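Local coordinates for protein ten1 (Schizosaccharomyces pombe, PDB 3KF6), which binds single-stranded telomeric DNA and is required for telomere maintenance, forming with Stn1 a complex that resembles Rpa2-Rpa3, at residues 8-12 with 13-17; 49-52 with 53-56. All coordinates share one frame; numbering follows the deposited sequence.

Interaction 1. Residues 8-12 with 13-17; sequences KLIFI and NQIND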
ATOM      1  N   LYS B   8      -0.991  -0.573  -9.026  1.00 15.28           N
ATOM      2  CA  LYS B   8      -0.838  -1.974  -9.406  1.00 16.85           C
ATOM      3  C   LYS B   8       0.609  -2.333  -9.106  1.00 16.18           C
ATOM      4  O   LYS B   8       1.531  -1.720  -9.651  1.00 16.58           O
ATOM      5  CB  LYS B   8      -1.100  -2.179 -10.901  1.00 20.37           C
ATOM      6  CG  LYS B   8      -2.560  -2.374 -11.255  1.00 27.87           C
ATOM      7  CD  LYS B   8      -2.746  -2.497 -12.762  1.00 30.14           C
ATOM      8  CE  LYS B   8      -1.951  -3.653 -13.354  1.00 32.29           C
ATOM      9  NZ  LYS B   8      -2.050  -3.662 -14.850  1.00 33.83           N
ATOM     10  N   LEU B   9       0.805  -3.313  -8.232  1.00 14.29           N
ATOM     11  CA  LEU B   9       2.141  -3.758  -7.856  1.00 15.27           C
ATOM     12  C   LEU B   9       2.655  -4.703  -8.932  1.00 16.22           C
ATOM     13  O   LEU B   9       2.126  -5.802  -9.104  1.00 16.61           O
ATOM     14  CB  LEU B   9       2.082  -4.465  -6.501  1.00 15.53           C
ATOM     15  CG  LEU B   9       3.394  -4.971  -5.907  1.00 16.42           C
ATOM     16  CD1 LEU B   9       4.349  -3.803  -5.663  1.00 17.39           C
ATOM     17  CD2 LEU B   9       3.087  -5.700  -4.599  1.00 18.98           C
ATOM     18  N   ILE B  10       3.699  -4.281  -9.643  1.00 15.43           N
ATOM     19  CA  ILE B  10       4.247  -5.083 -10.737  1.00 16.11           C
ATOM     20  C   ILE B  10       5.771  -5.059 -10.811  1.00 16.55           C
ATOM     21  O   ILE B  10       6.435  -4.389 -10.030  1.00 15.41           O
ATOM     22  CB  ILE B  10       3.743  -4.561 -12.086  1.00 16.95           C
ATOM     23  CG1 ILE B  10       4.200  -3.111 -12.269  1.00 20.06           C
ATOM     24  CG2 ILE B  10       2.227  -4.644 -12.154  1.00 20.11           C
ATOM     25  CD1 ILE B  10       3.905  -2.542 -13.646  1.00 20.24           C
ATOM     26  N   PHE B  11       6.315  -5.806 -11.768  1.00 16.90           N
ATOM     27  CA  PHE B  11       7.751  -5.821 -11.996  1.00 17.95           C
ATOM     28  C   PHE B  11       7.974  -4.857 -13.149  1.00 17.88           C
ATOM     29  O   PHE B  11       7.049  -4.573 -13.909  1.00 17.71           O
ATOM     30  CB  PHE B  11       8.238  -7.212 -12.419  1.00 20.55           C
ATOM     31  CG  PHE B  11       8.082  -8.258 -11.362  1.00 20.70           C
ATOM     32  CD1 PHE B  11       7.041  -9.177 -11.429  1.00 22.69           C
ATOM     33  CD2 PHE B  11       8.969  -8.321 -10.294  1.00 23.05           C
ATOM     34  CE1 PHE B  11       6.887 -10.151 -10.443  1.00 23.49           C
ATOM     35  CE2 PHE B  11       8.823  -9.289  -9.304  1.00 22.89           C
ATOM     36  CZ  PHE B  11       7.778 -10.207  -9.381  1.00 22.64           C
ATOM     37  N   ILE B  12       9.192  -4.345 -13.280  1.00 18.01           N
ATOM     38  CA  ILE B  12       9.476  -3.423 -14.365  1.00 19.03           C
ATOM     39  C   ILE B  12       9.186  -4.073 -15.716  1.00 20.28           C
ATOM     40  O   ILE B  12       8.683  -3.415 -16.628  1.00 20.50           O
ATOM     41  CB  ILE B  12      10.939  -2.937 -14.307  1.00 18.68           C
ATOM     42  CG1 ILE B  12      11.084  -1.927 -13.161  1.00 17.37           C
ATOM     43  CG2 ILE B  12      11.348  -2.308 -15.644  1.00 20.54           C
ATOM     44  CD1 ILE B  12      12.492  -1.397 -12.974  1.00 19.44           C
ATOM     45  N   ASN B  13       9.478  -5.365 -15.834  1.00 22.06           N
ATOM     46  CA  ASN B  13       9.244  -6.078 -17.084  1.00 25.21           C
ATOM     47  C   ASN B  13       7.765  -6.185 -17.466  1.00 24.91           C
ATOM     48  O   ASN B  13       7.443  -6.663 -18.555  1.00 26.43           O
ATOM     49  CB  ASN B  13       9.864  -7.483 -17.027  1.00 26.33           C
ATOM     50  CG  ASN B  13       9.240  -8.363 -15.962  1.00 28.67           C
ATOM     51  OD1 ASN B  13       8.025  -8.549 -15.926  1.00 29.90           O
ATOM     52  ND2 ASN B  13      10.077  -8.922 -15.091  1.00 31.49           N
ATOM     53  N   GLN B  14       6.871  -5.745 -16.583  1.00 24.38           N
ATOM     54  CA  GLN B  14       5.435  -5.808 -16.860  1.00 22.69           C
ATOM     55  C   GLN B  14       4.838  -4.440 -17.166  1.00 24.06           C
ATOM     56  O   GLN B  14       3.663  -4.328 -17.503  1.00 24.21           O
ATOM     57  CB  GLN B  14       4.677  -6.411 -15.670  1.00 23.03           C
ATOM     58  CG  GLN B  14       5.111  -7.807 -15.273  1.00 23.03           C
ATOM     59  CD  GLN B  14       4.421  -8.273 -14.005  1.00 25.77           C
ATOM     60  OE1 GLN B  14       4.461  -7.588 -12.981  1.00 24.27           O
ATOM     61  NE2 GLN B  14       3.785  -9.440 -14.066  1.00 23.47           N
ATOM     62  N   ILE B  15       5.645  -3.393 -17.044  1.00 24.16           N
ATOM     63  CA  ILE B  15       5.147  -2.049 -17.294  1.00 23.40           C
ATOM     64  C   ILE B  15       4.517  -1.890 -18.676  1.00 25.73           C
ATOM     65  O   ILE B  15       3.480  -1.244 -18.813  1.00 23.09           O
ATOM     66  CB  ILE B  15       6.267  -1.004 -17.110  1.00 23.62           C
ATOM     67  CG1 ILE B  15       6.686  -0.969 -15.637  1.00 23.90           C
ATOM     68  CG2 ILE B  15       5.782   0.369 -17.551  1.00 24.16           C
ATOM     69  CD1 ILE B  15       7.872  -0.067 -15.345  1.00 21.99           C
ATOM     70  N   ASN B  16       5.137  -2.486 -19.690  1.00 28.70           N
ATOM     71  CA  ASN B  16       4.621  -2.385 -21.050  1.00 33.01           C
ATOM     72  C   ASN B  16       3.369  -3.227 -21.282  1.00 34.65           C
ATOM     73  O   ASN B  16       2.799  -3.210 -22.373  1.00 36.56           O
ATOM     74  CB  ASN B  16       5.704  -2.766 -22.063  1.00 35.05           C
ATOM     75  CG  ASN B  16       6.873  -1.801 -22.049  1.00 38.25           C
ATOM     76  OD1 ASN B  16       6.687  -0.590 -21.926  1.00 40.20           O
ATOM     77  ND2 ASN B  16       8.084  -2.331 -22.186  1.00 40.16           N
ATOM     78  N   ASP B  17       2.949  -3.967 -20.260  1.00 35.41           N
ATOM     79  CA  ASP B  17       1.742  -4.781 -20.357  1.00 36.43           C
ATOM     80  C   ASP B  17       0.566  -3.986 -19.803  1.00 35.78           C
ATOM     81  O   ASP B  17      -0.585  -4.403 -19.920  1.00 36.58           O
ATOM     82  CB  ASP B  17       1.875  -6.077 -19.548  1.00 37.97           C
ATOM     83  CG  ASP B  17       2.927  -7.010 -20.101  1.00 40.90           C
ATOM     84  OD1 ASP B  17       2.963  -7.193 -21.331  1.00 42.32           O
ATOM     85  OD2 ASP B  17       3.709  -7.573 -19.304  1.00 42.97           O
TER
HETATM   86  O   HOH W   1       8.178  -3.256 -19.286  1.00 32.72           O

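Interaction 2. Residues 49-52 with 53-56; sequences CDVT and VVLP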
ATOM      1  N   CYS B  49      12.057   6.885 -15.993  1.00 24.03           N
ATOM      2  CA  CYS B  49      11.206   7.553 -15.021  1.00 25.08           C
ATOM      3  C   CYS B  49      11.456   9.053 -14.973  1.00 26.88           C
ATOM      4  O   CYS B  49      12.584   9.496 -14.769  1.00 27.58           O
ATOM      5  CB  CYS B  49      11.433   6.956 -13.632  1.00 23.81           C
ATOM      6  SG  CYS B  49      11.065   5.180 -13.520  1.00 23.97           S
ATOM      7  N   ASP B  50      10.391   9.823 -15.159  1.00 27.93           N
ATOM      8  CA  ASP B  50      10.474  11.278 -15.126  1.00 28.24           C
ATOM      9  C   ASP B  50      10.315  11.733 -13.681  1.00 28.91           C
ATOM     10  O   ASP B  50       9.243  11.596 -13.098  1.00 26.55           O
ATOM     11  CB  ASP B  50       9.360  11.885 -15.980  1.00 29.41           C
ATOM     12  CG  ASP B  50       9.423  13.405 -16.036  1.00 30.46           C
ATOM     13  OD1 ASP B  50       9.723  14.035 -14.998  1.00 33.07           O
ATOM     14  OD2 ASP B  50       9.154  13.968 -17.117  1.00 32.61           O
ATOM     15  N   VAL B  51      11.381  12.279 -13.105  1.00 30.17           N
ATOM     16  CA  VAL B  51      11.345  12.734 -11.720  1.00 34.19           C
ATOM     17  C   VAL B  51      11.522  14.241 -11.612  1.00 37.53           C
ATOM     18  O   VAL B  51      11.830  14.761 -10.538  1.00 38.70           O
ATOM     19  CB  VAL B  51      12.449  12.051 -10.881  1.00 34.93           C
ATOM     20  CG1 VAL B  51      12.173  10.557 -10.776  1.00 33.76           C
ATOM     21  CG2 VAL B  51      13.814  12.296 -11.522  1.00 34.86           C
ATOM     22  N   THR B  52      11.315  14.936 -12.726  1.00 40.19           N
ATOM     23  CA  THR B  52      11.455  16.386 -12.777  1.00 43.56           C
ATOM     24  C   THR B  52      10.668  17.128 -11.695  1.00 45.11           C
ATOM     25  O   THR B  52      11.166  18.093 -11.120  1.00 46.39           O
ATOM     26  CB  THR B  52      11.023  16.932 -14.154  1.00 43.33           C
ATOM     27  OG1 THR B  52      11.804  16.311 -15.181  1.00 43.19           O
ATOM     28  CG2 THR B  52      11.225  18.440 -14.219  1.00 44.70           C
ATOM     29  N   VAL B  53       9.447  16.683 -11.415  1.00 46.99           N
ATOM     30  CA  VAL B  53       8.623  17.346 -10.409  1.00 48.77           C
ATOM     31  C   VAL B  53       8.874  16.836  -8.993  1.00 49.14           C
ATOM     32  O   VAL B  53       8.474  17.470  -8.017  1.00 49.32           O
ATOM     33  CB  VAL B  53       7.114  17.181 -10.703  1.00 49.10           C
ATOM     34  CG1 VAL B  53       6.777  17.763 -12.072  1.00 49.67           C
ATOM     35  CG2 VAL B  53       6.710  15.716 -10.620  1.00 49.78           C
ATOM     36  N   VAL B  54       9.539  15.692  -8.872  1.00 50.04           N
ATOM     37  CA  VAL B  54       9.807  15.117  -7.559  1.00 50.15           C
ATOM     38  C   VAL B  54      11.300  14.884  -7.317  1.00 49.98           C
ATOM     39  O   VAL B  54      11.728  13.779  -6.984  1.00 49.75           O
ATOM     40  CB  VAL B  54       9.020  13.791  -7.380  1.00 50.54           C
ATOM     41  CG1 VAL B  54       9.479  12.770  -8.410  1.00 51.53           C
ATOM     42  CG2 VAL B  54       9.189  13.262  -5.962  1.00 50.91           C
ATOM     43  N   LEU B  55      12.091  15.941  -7.478  1.00 49.47           N
ATOM     44  CA  LEU B  55      13.533  15.850  -7.269  1.00 49.06           C
ATOM     45  C   LEU B  55      13.885  15.565  -5.812  1.00 48.21           C
ATOM     46  O   LEU B  55      13.555  16.345  -4.921  1.00 47.95           O
ATOM     47  CB  LEU B  55      14.220  17.143  -7.716  1.00 50.02           C
ATOM     48  CG  LEU B  55      14.743  17.209  -9.154  1.00 50.81           C
ATOM     49  CD1 LEU B  55      13.643  16.870 -10.135  1.00 50.76           C
ATOM     50  CD2 LEU B  55      15.290  18.602  -9.427  1.00 50.99           C
ATOM     51  N   PRO B  56      14.557  14.432  -5.555  1.00 47.62           N
ATOM     52  CA  PRO B  56      14.953  14.052  -4.196  1.00 47.04           C
ATOM     53  C   PRO B  56      15.886  15.089  -3.580  1.00 46.26           C
ATOM     54  O   PRO B  56      16.690  15.705  -4.280  1.00 46.60           O
ATOM     55  CB  PRO B  56      15.644  12.707  -4.404  1.00 47.42           C
ATOM     56  CG  PRO B  56      14.928  12.146  -5.593  1.00 47.62           C
ATOM     57  CD  PRO B  56      14.845  13.344  -6.506  1.00 47.47           C
TER

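Interaction 1. Residues 8-12 with 13-17
Gln-14 OE1 takes two hydrogen bonds, one from the backbone N of Phe-11 at 2.8 Å, nearly straight (165° at the hydrogen), and one from the side-chain amide of Gln-102 in helix 91-103. The Phe-11 N donor sits a little off the plane of the Gln-14 amide. To get there the Gln-14 side chain leaves with CG beside its own backbone N (chi1 -59°) and runs extended alongside Phe-11, both pointing the same way. Gln-14 OE1 comes within 3.4 Å of Phe-11 CD1, with ring and amide planes 51° apart. The exchange is reciprocal, since Gln-14 N donates to Phe-11 O at 2.9 Å. One residue on, Ile-15 N repeats the pattern with Ile-12 O at 3.1 Å; water 1 also donates to Ile-12 O (2.7 Å) and accepts from Asn-16 N, bridging Ile-12 O and Asn-16 N. On the buried side, Ile-10 crosses Ile-15 at about a right angle, its CD1 3.8 Å from Ile-15 CG1. Ile-12 instead runs alongside Ile-15, with CG2 4.1 Å from Ile-15 CD1, and both rest on Val-47 and Phe-26. Phe-11 packs against Arg-95, Val-98 and Ser-99 of helix 91-103, while Leu-9 meets Trp-136 of the Stn1 chain. The segment lies between the OB barrel, met by Ile-12 and Ile-15, and helix 91-103, met by Leu-9 and Phe-11; the bonds closing on Phe-11 O and Ile-12 O make overlapping type I beta-turns that follow strand 8-9.

Interaction 2. Residues 49-52 with 53-56
The single hydrogen bond between 49-52 and 53-56, Val-54 N to Val-51 O at 3.0 Å, is bent (135° at the hydrogen), and its acceptor is less surely placed because Val-51 O is crowded in the model. The side chains of the same two residues also meet, Val-54 CG1 lying 3.9 Å from Val-51 CB. With chi1 at 62°, Val-54 places that methyl between its backbone N and carbonyl carbon, on the side facing Val-51. Just before this bend a second small ring forms. Asp-50 OD1 accepts from Thr-52 N at 2.9 Å, nearly along the C-O axis, and from Thr-52 OG1 at 3.1 Å, which comes from above the carboxylate plane. Thr-52 can offer both because its OG1 stands beside its backbone N (chi1 -58°). An Asx turn at Asp-50 thus leads straight into a type I beta-turn across 51-54, taking the chain off the end of strand 45-50 of the OB barrel and into the connection to strand 65-74. The other carboxylate oxygen, Asp-50 OD2, forms a salt bridge with Arg-73, so the carboxylate is held at both oxygens, an environment that would be expected to keep it ionised. Val-51 is buried, packing on Tyr-33, Leu-38, Val-80 and Ile-83, whereas Thr-52 and Val-53 lie on the exposed outside of the bend. The side chains of Leu-55 and Pro-56 touch Tyr-33 of strand 23-34.

In the fold
The two turns come in series along the chain, interaction 1 following strand 8-9 and interaction 2 following strand 45-50. Their centres lie about 20 Å apart on opposite sides of the chain's centre; the nearest atoms are about 6 Å apart and do not touch. Both reach the same curled sheet. Strand 45-50 receives Ile-12 and Ile-15 of interaction 1 on Val-47 and runs into interaction 2, while Phe-26 of strand 23-34 touches Ile-12, Ile-15 and Cys-49. Interaction 1 touches helix 91-103 and, through Leu-9, the Stn1 chain, whereas interaction 2 lies at a surface loop that Stn1 does not touch.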